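Local coordinates for protein titin (Homo sapiens, PDB 2J8H) that builds a giant elastic filament of muscle, of which two A-band immunoglobulin domains here form a rigid tandem, at residues F7-Y18 with V88-P99; V168-V177 with K189-D197. All coordinates share one frame; numbering follows the deposited sequence.

From the N terminus, residues 7-18 run along the first immunoglobulin domain and meet, some 70 residues later, the strand 86-102 that ends it; interaction 1 thus closes a loop around most of that domain. The same long strand leads straight into the second domain, where residues 168-177 and 189-197 pair as the far ends of the hairpin 174-182/185-196, with 11 residues, mostly strand, between them, to make interaction 2 near the C terminus. The two loops follow one another in series, neither nesting nor crossing. Their centres lie about 46 Å apart on opposite sides of the chain's centre, so each contact ties strands within its own domain, at successive positions in the tandem.

Interaction 1: F7-Y18 with V88-P99; sequences FKEELRNLNVRY and VSGTASLEVEVP
Leu94 turns its CG anti to its backbone N (chi1 176°), which carries CD1 across to Leu14 and Val16; Leu94 CD1 lies 3.7 Å from both Val16 CG2 and Leu14 CB. On the opposite face of the sheet Arg17 starts out the same way but bends at chi2 (69°) and chi3, so that NE turns back on Glu97. The resulting salt bridge, Arg17 NE to Glu97 OE1 at 3.3 Å, is a weak hydrogen bond at the guanidinium edge, with the carboxylate plane turned 29° from it. Arg17 NH1 has a stronger partner in Asn21 O of the second subunit.

Parallel backbone pairing holds these side chains in place. Leu14 N binds Ser93 O at 2.8 Å, Leu14 O receives Glu95 N, and the ladder continues through Val16 to Tyr18 N, which reaches Glu97 O at 2.8 Å. Asn13 extends it with its side chain: OD1 accepts Ser93 N at 2.8 Å, the donor standing above the amide carbonyl plane. A water donates to Leu14 O and is also hydrogen-bonded to Ser93 OG.

Upstream of this ladder no backbone bonds join the segments; side chains lie against side chains and backbone alike. Leu11 CB packs on Ala92 CB at 3.8 Å, and Phe7 brings CE1 to 3.6 Å from Ser89 C and beside Val88 CG1, with Val88 O at the ring edge. Val79 of the adjoining strand 76-83 touches both Phe7 and Leu11, while Leu24 and Ala22 meet Leu14 and Val16 from the facing sheet. A first strand that turns a corner, leaves strand 22-29 and joins the last strand in parallel is the A to A' switch of the I-set immunoglobulin sandwich.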
loop_
_atom_site.group_PDB
_atom_site.type_symbol
_atom_site.label_atom_id
_atom_site.label_comp_id
_atom_site.label_asym_id
_atom_site.label_seq_id
_atom_site.Cartn_x
_atom_site.Cartn_y
_atom_site.Cartn_z
ATOM N N PHE A 7 -3.771 22.537 26.250
ATOM C CA PHE A 7 -4.221 21.507 25.306
ATOM C C PHE A 7 -5.689 21.251 25.567
ATOM O O PHE A 7 -6.045 20.604 26.546
ATOM C CB PHE A 7 -3.377 20.239 25.436
ATOM C CG PHE A 7 -2.004 20.417 24.935
ATOM C CD1 PHE A 7 -0.953 20.586 25.803
ATOM C CD2 PHE A 7 -1.769 20.524 23.586
ATOM C CE1 PHE A 7 0.325 20.812 25.339
ATOM C CE2 PHE A 7 -0.506 20.732 23.113
ATOM C CZ PHE A 7 0.557 20.902 24.013
ATOM N N LYS A 8 -6.538 21.854 24.736
ATOM C CA LYS A 8 -7.987 21.646 24.791
ATOM C C LYS A 8 -8.286 20.208 24.377
ATOM O O LYS A 8 -9.168 19.556 24.913
ATOM C CB LYS A 8 -8.674 22.631 23.840
ATOM C CG LYS A 8 -10.188 22.602 23.809
ATOM C CD LYS A 8 -10.750 23.288 25.000
ATOM C CE LYS A 8 -12.263 23.275 24.994
ATOM N NZ LYS A 8 -12.782 23.637 26.348
ATOM N N GLU A 9 -7.541 19.721 23.394
ATOM C CA GLU A 9 -7.584 18.306 23.031
ATOM C C GLU A 9 -6.145 17.799 23.073
ATOM O O GLU A 9 -5.304 18.260 22.330
ATOM C CB GLU A 9 -8.233 18.133 21.666
ATOM C CG GLU A 9 -9.632 18.757 21.628
ATOM C CD GLU A 9 -10.349 18.539 20.312
ATOM O OE1 GLU A 9 -9.708 18.017 19.386
ATOM O OE2 GLU A 9 -11.545 18.886 20.199
ATOM N N GLU A 10 -5.872 16.905 24.012
ATOM C CA GLU A 10 -4.524 16.387 24.255
ATOM C C GLU A 10 -4.179 15.320 23.227
ATOM O O GLU A 10 -5.071 14.727 22.620
ATOM C CB GLU A 10 -4.440 15.748 25.653
ATOM C CG GLU A 10 -4.725 16.685 26.818
ATOM C CD GLU A 10 -4.844 15.936 28.143
ATOM O OE1 GLU A 10 -4.262 14.830 28.285
ATOM O OE2 GLU A 10 -5.563 16.431 29.048
ATOM N N LEU A 11 -2.881 15.084 23.034
ATOM C CA LEU A 11 -2.401 14.007 22.170
ATOM C C LEU A 11 -2.899 12.658 22.640
ATOM O O LEU A 11 -2.969 12.400 23.834
ATOM C CB LEU A 11 -0.873 13.937 22.177
ATOM C CG LEU A 11 -0.011 14.836 21.325
ATOM C CD1 LEU A 11 1.443 14.254 21.309
ATOM C CD2 LEU A 11 -0.561 15.004 19.898
ATOM N N ARG A 12 -3.247 11.795 21.691
ATOM C CA ARG A 12 -3.702 10.440 22.013
ATOM C C ARG A 12 -2.590 9.435 21.754
ATOM O O ARG A 12 -1.922 9.532 20.742
ATOM C CB ARG A 12 -4.896 10.064 21.125
ATOM C CG ARG A 12 -6.217 10.606 21.605
ATOM C CD ARG A 12 -7.397 10.072 20.773
ATOM N NE ARG A 12 -8.422 11.117 20.629
ATOM C CZ ARG A 12 -9.511 11.253 21.384
ATOM N NH1 ARG A 12 -9.792 10.384 22.358
ATOM N NH2 ARG A 12 -10.338 12.272 21.144
ATOM N N ASN A 13 -2.424 8.461 22.649
ATOM C CA ASN A 13 -1.596 7.292 22.364
ATOM C C ASN A 13 -2.133 6.603 21.112
ATOM O O ASN A 13 -3.362 6.494 20.928
ATOM C CB ASN A 13 -1.608 6.306 23.537
ATOM C CG ASN A 13 -0.779 6.773 24.720
ATOM O OD1 ASN A 13 0.023 7.707 24.615
ATOM N ND2 ASN A 13 -0.944 6.093 25.851
ATOM N N LEU A 14 -1.229 6.134 20.258
ATOM C CA LEU A 14 -1.594 5.545 18.962
ATOM C C LEU A 14 -1.045 4.136 18.840
ATOM O O LEU A 14 0.047 3.860 19.322
ATOM C CB LEU A 14 -0.971 6.325 17.802
ATOM C CG LEU A 14 -1.335 7.775 17.482
ATOM C CD1 LEU A 14 -0.480 8.245 16.303
ATOM C CD2 LEU A 14 -2.833 7.868 17.165
ATOM N N ASN A 15 -1.803 3.282 18.155
ATOM C CA ASN A 15 -1.364 1.977 17.691
ATOM C C ASN A 15 -1.633 1.916 16.195
ATOM O O ASN A 15 -2.779 1.892 15.763
ATOM C CB ASN A 15 -2.142 0.869 18.382
ATOM C CG ASN A 15 -1.683 0.640 19.798
ATOM O OD1 ASN A 15 -1.899 1.469 20.664
ATOM N ND2 ASN A 15 -1.047 -0.493 20.041
ATOM N N VAL A 16 -0.573 1.875 15.409
ATOM C CA VAL A 16 -0.677 2.005 13.967
ATOM C C VAL A 16 -0.025 0.803 13.321
ATOM O O VAL A 16 0.994 0.303 13.788
ATOM C CB VAL A 16 0.003 3.316 13.499
ATOM C CG1 VAL A 16 -0.009 3.459 11.974
ATOM C CG2 VAL A 16 -0.697 4.481 14.131
ATOM N N ARG A 17 -0.642 0.314 12.256
ATOM C CA ARG A 17 -0.084 -0.799 11.526
ATOM C C ARG A 17 1.186 -0.351 10.816
ATOM O O ARG A 17 1.258 0.750 10.302
ATOM C CB ARG A 17 -1.105 -1.362 10.528
ATOM C CG ARG A 17 -0.634 -2.572 9.768
ATOM C CD ARG A 17 -0.490 -3.801 10.647
ATOM N NE ARG A 17 -1.663 -4.067 11.490
ATOM C CZ ARG A 17 -2.753 -4.736 11.119
ATOM N NH1 ARG A 17 -2.877 -5.253 9.891
ATOM N NH2 ARG A 17 -3.736 -4.905 12.002
ATOM N N TYR A 18 2.192 -1.211 10.845
ATOM C CA TYR A 18 3.423 -1.062 10.076
ATOM C C TYR A 18 3.149 -0.556 8.647
ATOM O O TYR A 18 2.227 -1.032 7.994
ATOM C CB TYR A 18 4.077 -2.442 10.048
ATOM C CG TYR A 18 5.288 -2.619 9.192
ATOM C CD1 TYR A 18 6.487 -2.001 9.519
ATOM C CD2 TYR A 18 5.251 -3.455 8.089
ATOM C CE1 TYR A 18 7.620 -2.178 8.743
ATOM C CE2 TYR A 18 6.376 -3.649 7.305
ATOM C CZ TYR A 18 7.565 -2.994 7.643
ATOM O OH TYR A 18 8.694 -3.194 6.867
ATOM N N VAL A 88 3.915 24.539 27.784
ATOM C CA VAL A 88 3.465 23.241 28.310
ATOM C C VAL A 88 3.585 22.195 27.218
ATOM O O VAL A 88 3.482 22.518 26.041
ATOM C CB VAL A 88 2.012 23.328 28.847
ATOM C CG1 VAL A 88 1.014 23.636 27.731
ATOM C CG2 VAL A 88 1.629 22.068 29.625
ATOM N N SER A 89 3.845 20.956 27.604
ATOM C CA SER A 89 3.858 19.875 26.639
ATOM C C SER A 89 2.841 18.788 26.944
ATOM O O SER A 89 2.310 18.662 28.042
ATOM C CB SER A 89 5.237 19.223 26.530
ATOM O OG SER A 89 5.578 18.644 27.756
ATOM N N GLY A 90 2.607 17.988 25.928
ATOM C CA GLY A 90 1.807 16.793 26.064
ATOM C C GLY A 90 2.612 15.702 25.420
ATOM O O GLY A 90 3.535 15.963 24.651
ATOM N N THR A 91 2.263 14.475 25.757
ATOM C CA THR A 91 3.030 13.329 25.319
ATOM C C THR A 91 2.068 12.198 24.890
ATOM O O THR A 91 0.978 12.037 25.458
ATOM C CB THR A 91 3.980 12.880 26.458
ATOM O OG1 THR A 91 4.716 11.717 26.045
ATOM C CG2 THR A 91 3.203 12.534 27.674
ATOM N N ALA A 92 2.483 11.440 23.879
ATOM C CA ALA A 92 1.765 10.245 23.426
ATOM C C ALA A 92 2.801 9.209 23.019
ATOM O O ALA A 92 3.886 9.561 22.546
ATOM C CB ALA A 92 0.871 10.576 22.227
ATOM N N SER A 93 2.464 7.942 23.175
ATOM C CA SER A 93 3.290 6.877 22.645
ATOM C C SER A 93 2.686 6.390 21.333
ATOM O O SER A 93 1.461 6.303 21.183
ATOM C CB SER A 93 3.331 5.745 23.636
ATOM O OG SER A 93 2.047 5.159 23.688
ATOM N N LEU A 94 3.557 6.080 20.387
ATOM C CA LEU A 94 3.194 5.366 19.196
ATOM C C LEU A 94 3.700 3.919 19.337
ATOM O O LEU A 94 4.876 3.692 19.591
ATOM C CB LEU A 94 3.850 6.034 18.004
ATOM C CG LEU A 94 3.657 5.357 16.646
ATOM C CD1 LEU A 94 2.179 5.031 16.337
ATOM C CD2 LEU A 94 4.268 6.240 15.575
ATOM N N GLU A 95 2.809 2.946 19.219
ATOM C CA GLU A 95 3.214 1.575 19.133
ATOM C C GLU A 95 2.882 1.146 17.721
ATOM O O GLU A 95 1.870 1.552 17.165
ATOM C CB GLU A 95 2.499 0.736 20.188
ATOM C CG GLU A 95 3.228 0.800 21.539
ATOM C CD GLU A 95 2.304 0.897 22.742
ATOM O OE1 GLU A 95 1.501 -0.055 22.964
ATOM O OE2 GLU A 95 2.421 1.914 23.492
ATOM N N VAL A 96 3.763 0.361 17.124
ATOM C CA VAL A 96 3.617 -0.011 15.728
ATOM C C VAL A 96 3.381 -1.494 15.687
ATOM O O VAL A 96 4.184 -2.281 16.199
ATOM C CB VAL A 96 4.841 0.383 14.872
ATOM C CG1 VAL A 96 4.671 -0.118 13.430
ATOM C CG2 VAL A 96 5.060 1.912 14.910
ATOM N N GLU A 97 2.259 -1.866 15.086
ATOM C CA GLU A 97 1.827 -3.243 15.045
ATOM C C GLU A 97 2.452 -3.870 13.811
ATOM O O GLU A 97 2.307 -3.356 12.701
ATOM C CB GLU A 97 0.300 -3.351 14.945
ATOM C CG GLU A 97 -0.489 -2.385 15.852
ATOM C CD GLU A 97 -1.982 -2.378 15.534
ATOM O OE1 GLU A 97 -2.363 -2.561 14.343
ATOM O OE2 GLU A 97 -2.775 -2.214 16.484
ATOM N N VAL A 98 3.181 -4.958 14.015
ATOM C CA VAL A 98 3.796 -5.674 12.902
ATOM C C VAL A 98 3.354 -7.120 13.037
ATOM O O VAL A 98 3.685 -7.784 14.034
ATOM C CB VAL A 98 5.338 -5.588 12.948
ATOM C CG1 VAL A 98 5.943 -6.257 11.721
ATOM C CG2 VAL A 98 5.806 -4.124 13.089
ATOM N N PRO A 99 2.561 -7.608 12.083
ATOM C CA PRO A 99 2.136 -9.009 12.115
ATOM C C PRO A 99 3.317 -9.964 12.142
ATOM O O PRO A 99 4.349 -9.673 11.521
ATOM C CB PRO A 99 1.370 -9.160 10.797
ATOM C CG PRO A 99 0.883 -7.823 10.520
ATOM C CD PRO A 99 1.979 -6.907 10.925
HETATM O O HOH W 1 0.479 3.490 21.998
#

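Interaction 2: V168-V177 with K189-D197; sequences VERKDAGFYV and KTVELDVAD
Leu193 and Tyr176 form the dense side of this antiparallel pairing, the leucine CB lying 3.9 Å from Tyr176 CE1. With CG of Leu193 anti to the backbone N (chi1 175°), CD2 extends to Asp172 O, 3.7 Å away, and towards Val168. Phe164, Val114 and Ala116 also pack on Leu193, and Ile124 and Ile126 meet Val191 on the same face. Asp172 is buried: OD2 accepts Glu169 N at 2.8 Å and OD1 is bonded to His150, which probably helps to hold the 3-10 turn 170-172 ahead of strand 174-182. Two reciprocal backbone pairs, Gly174 with Leu193 and Tyr176 with Val191, lock the strands together; Tyr176 N reaches Val191 O at 2.8 Å in an almost straight bond (179°).

Towards solvent the packing is looser. Exposed Phe175 lies alongside Glu192, where chi1 of 180° sets CG over one ring face and the extended chain beyond it brings OE1 to 3.6 Å from Phe175 CE2; Thr190 CG2 sits at the ring edge. Arg170, in the 3-10 turn, grips the C-terminal Asp197 side-on, NE to OD1 at 3.2 Å and NH2 to OD2 at 2.8 Å, each oxygen using its syn lone pair. Arg118 lies close to Arg170 as a like charge and makes a long, weak ion pair with Asp197 OD2. Between these regions Val195 CG2 rests against Glu169 O.

The chemistry thus divides the contact: a buried carboxylate, met by Glu169 and His150, adjoins the apolar face of Leu193, Tyr176 and Val191, whereas a two-bonded ion pair ties the C-terminal residue to the turn, probably with its charges partly screened by water.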
loop_
_atom_site.group_PDB
_atom_site.type_symbol
_atom_site.label_atom_id
_atom_site.label_comp_id
_atom_site.label_asym_id
_atom_site.label_seq_id
_atom_site.Cartn_x
_atom_site.Cartn_y
_atom_site.Cartn_z
ATOM N N VAL A 168 25.517 -32.517 11.471
ATOM C CA VAL A 168 24.351 -33.204 10.919
ATOM C C VAL A 168 24.630 -34.642 10.630
ATOM O O VAL A 168 25.730 -35.010 10.234
ATOM C CB VAL A 168 23.812 -32.583 9.607
ATOM C CG1 VAL A 168 23.178 -31.255 9.900
ATOM C CG2 VAL A 168 24.909 -32.467 8.581
ATOM N N GLU A 169 23.598 -35.442 10.856
ATOM C CA GLU A 169 23.587 -36.846 10.561
ATOM C C GLU A 169 22.624 -37.043 9.394
ATOM O O GLU A 169 21.812 -36.175 9.090
ATOM C CB GLU A 169 23.098 -37.596 11.790
ATOM C CG GLU A 169 24.064 -37.472 12.971
ATOM C CD GLU A 169 23.424 -37.769 14.329
ATOM O OE1 GLU A 169 22.281 -38.283 14.371
ATOM O OE2 GLU A 169 24.079 -37.483 15.364
ATOM N N ARG A 170 22.707 -38.191 8.737
ATOM C CA ARG A 170 21.843 -38.463 7.600
ATOM C C ARG A 170 20.375 -38.387 7.989
ATOM O O ARG A 170 19.528 -37.971 7.194
ATOM C CB ARG A 170 22.138 -39.844 7.046
ATOM C CG ARG A 170 23.458 -39.932 6.366
ATOM C CD ARG A 170 23.670 -41.332 5.879
ATOM N NE ARG A 170 25.065 -41.548 5.546
ATOM C CZ ARG A 170 25.722 -42.700 5.704
ATOM N NH1 ARG A 170 25.124 -43.794 6.191
ATOM N NH2 ARG A 170 27.005 -42.759 5.364
ATOM N N LYS A 171 20.080 -38.798 9.215
ATOM C CA LYS A 171 18.713 -38.812 9.701
ATOM C C LYS A 171 18.157 -37.421 9.905
ATOM O O LYS A 171 16.962 -37.283 10.105
ATOM C CB LYS A 171 18.616 -39.588 11.013
ATOM C CG LYS A 171 19.152 -38.875 12.250
ATOM C CD LYS A 171 19.220 -39.847 13.434
ATOM C CE LYS A 171 18.927 -39.166 14.779
ATOM N NZ LYS A 171 18.741 -40.180 15.894
ATOM N N ASP A 172 19.015 -36.403 9.895
ATOM C CA ASP A 172 18.570 -35.016 10.069
ATOM C C ASP A 172 17.885 -34.449 8.838
ATOM O O ASP A 172 17.188 -33.435 8.919
ATOM C CB ASP A 172 19.744 -34.119 10.476
ATOM C CG ASP A 172 20.171 -34.353 11.905
ATOM O OD1 ASP A 172 19.267 -34.573 12.737
ATOM O OD2 ASP A 172 21.386 -34.308 12.200
ATOM N N ALA A 173 18.119 -35.081 7.698
ATOM C CA ALA A 173 17.400 -34.761 6.491
ATOM C C ALA A 173 15.916 -34.768 6.780
ATOM O O ALA A 173 15.412 -35.602 7.552
ATOM C CB ALA A 173 17.721 -35.782 5.410
ATOM N N GLY A 174 15.206 -33.844 6.146
ATOM C CA GLY A 174 13.763 -33.800 6.269
ATOM C C GLY A 174 13.247 -32.389 6.185
ATOM O O GLY A 174 13.943 -31.502 5.714
ATOM N N PHE A 175 12.023 -32.201 6.656
ATOM C CA PHE A 175 11.298 -30.953 6.503
ATOM C C PHE A 175 11.094 -30.318 7.856
ATOM O O PHE A 175 10.477 -30.914 8.737
ATOM C CB PHE A 175 9.946 -31.218 5.847
ATOM C CG PHE A 175 10.049 -31.750 4.452
ATOM C CD1 PHE A 175 10.067 -33.110 4.222
ATOM C CD2 PHE A 175 10.141 -30.890 3.373
ATOM C CE1 PHE A 175 10.162 -33.619 2.919
ATOM C CE2 PHE A 175 10.236 -31.381 2.074
ATOM C CZ PHE A 175 10.250 -32.751 1.847
ATOM N N TYR A 176 11.644 -29.120 8.031
ATOM C CA TYR A 176 11.570 -28.423 9.304
ATOM C C TYR A 176 10.607 -27.253 9.125
ATOM O O TYR A 176 10.647 -26.559 8.110
ATOM C CB TYR A 176 12.967 -27.961 9.720
ATOM C CG TYR A 176 13.884 -29.128 10.048
ATOM C CD1 TYR A 176 14.594 -29.792 9.052
ATOM C CD2 TYR A 176 13.994 -29.598 11.339
ATOM C CE1 TYR A 176 15.396 -30.896 9.345
ATOM C CE2 TYR A 176 14.811 -30.680 11.650
ATOM C CZ TYR A 176 15.503 -31.328 10.659
ATOM O OH TYR A 176 16.294 -32.405 10.991
ATOM N N VAL A 177 9.707 -27.086 10.085
ATOM C CA VAL A 177 8.705 -26.051 10.034
ATOM C C VAL A 177 9.005 -25.039 11.138
ATOM O O VAL A 177 9.157 -25.414 12.291
ATOM C CB VAL A 177 7.298 -26.635 10.201
ATOM C CG1 VAL A 177 6.266 -25.522 10.174
ATOM C CG2 VAL A 177 7.020 -27.673 9.103
ATOM N N LYS A 189 6.672 -21.387 7.737
ATOM C CA LYS A 189 7.363 -21.729 6.513
ATOM C C LYS A 189 8.096 -23.035 6.779
ATOM O O LYS A 189 8.339 -23.397 7.918
ATOM C CB LYS A 189 8.366 -20.647 6.104
ATOM C CG LYS A 189 7.770 -19.307 5.650
ATOM C CD LYS A 189 6.998 -19.442 4.352
ATOM C CE LYS A 189 6.139 -18.233 4.072
ATOM N NZ LYS A 189 5.016 -18.079 5.078
ATOM N N THR A 190 8.416 -23.736 5.705
ATOM C CA THR A 190 9.105 -24.996 5.770
ATOM C C THR A 190 10.457 -24.845 5.098
ATOM O O THR A 190 10.605 -24.128 4.110
ATOM C CB THR A 190 8.276 -26.071 5.072
ATOM O OG1 THR A 190 7.040 -26.200 5.780
ATOM C CG2 THR A 190 8.990 -27.434 5.044
ATOM N N VAL A 191 11.433 -25.558 5.637
ATOM C CA VAL A 191 12.768 -25.671 5.063
ATOM C C VAL A 191 13.100 -27.155 4.893
ATOM O O VAL A 191 12.981 -27.924 5.851
ATOM C CB VAL A 191 13.818 -25.070 6.019
ATOM C CG1 VAL A 191 15.206 -25.210 5.450
ATOM C CG2 VAL A 191 13.492 -23.618 6.314
ATOM N N GLU A 192 13.488 -27.562 3.691
ATOM C CA GLU A 192 13.950 -28.927 3.494
ATOM C C GLU A 192 15.459 -28.983 3.653
ATOM O O GLU A 192 16.191 -28.230 2.996
ATOM C CB GLU A 192 13.566 -29.488 2.131
ATOM C CG GLU A 192 14.088 -30.917 1.984
ATOM C CD GLU A 192 13.653 -31.599 0.730
ATOM O OE1 GLU A 192 13.039 -30.932 -0.131
ATOM O OE2 GLU A 192 13.938 -32.811 0.613
ATOM N N LEU A 193 15.914 -29.894 4.517
ATOM C CA LEU A 193 17.329 -30.157 4.711
ATOM C C LEU A 193 17.629 -31.468 4.047
ATOM O O LEU A 193 16.944 -32.443 4.292
ATOM C CB LEU A 193 17.656 -30.263 6.202
ATOM C CG LEU A 193 19.082 -30.643 6.621
ATOM C CD1 LEU A 193 20.104 -29.788 5.911
ATOM C CD2 LEU A 193 19.267 -30.505 8.147
ATOM N N ASP A 194 18.633 -31.505 3.187
ATOM C CA ASP A 194 19.123 -32.786 2.695
ATOM C C ASP A 194 20.568 -32.928 3.104
ATOM O O ASP A 194 21.281 -31.944 3.250
ATOM C CB ASP A 194 18.943 -32.934 1.194
ATOM C CG ASP A 194 19.836 -32.019 0.406
ATOM O OD1 ASP A 194 19.488 -30.820 0.289
ATOM O OD2 ASP A 194 20.872 -32.511 -0.091
ATOM N N VAL A 195 20.989 -34.166 3.321
ATOM C CA VAL A 195 22.337 -34.432 3.774
ATOM C C VAL A 195 23.015 -35.349 2.767
ATOM O O VAL A 195 22.484 -36.403 2.428
ATOM C CB VAL A 195 22.338 -35.069 5.174
ATOM C CG1 VAL A 195 23.788 -35.364 5.631
ATOM C CG2 VAL A 195 21.613 -34.167 6.166
ATOM N N ALA A 196 24.169 -34.915 2.266
ATOM C CA ALA A 196 24.965 -35.721 1.351
ATOM C C ALA A 196 26.165 -36.281 2.106
ATOM O O ALA A 196 26.639 -35.709 3.091
ATOM C CB ALA A 196 25.422 -34.875 0.169
ATOM N N ASP A 197 26.670 -37.414 1.670
ATOM C CA ASP A 197 27.930 -37.855 2.236
ATOM C C ASP A 197 29.046 -36.944 1.730
ATOM O O ASP A 197 29.529 -36.104 2.507
ATOM C CB ASP A 197 28.188 -39.317 1.925
ATOM C CG ASP A 197 27.465 -40.218 2.883
ATOM O OD1 ASP A 197 26.229 -40.044 3.019
ATOM O OD2 ASP A 197 28.137 -41.058 3.523
ATOM O OXT ASP A 197 29.442 -37.006 0.553
#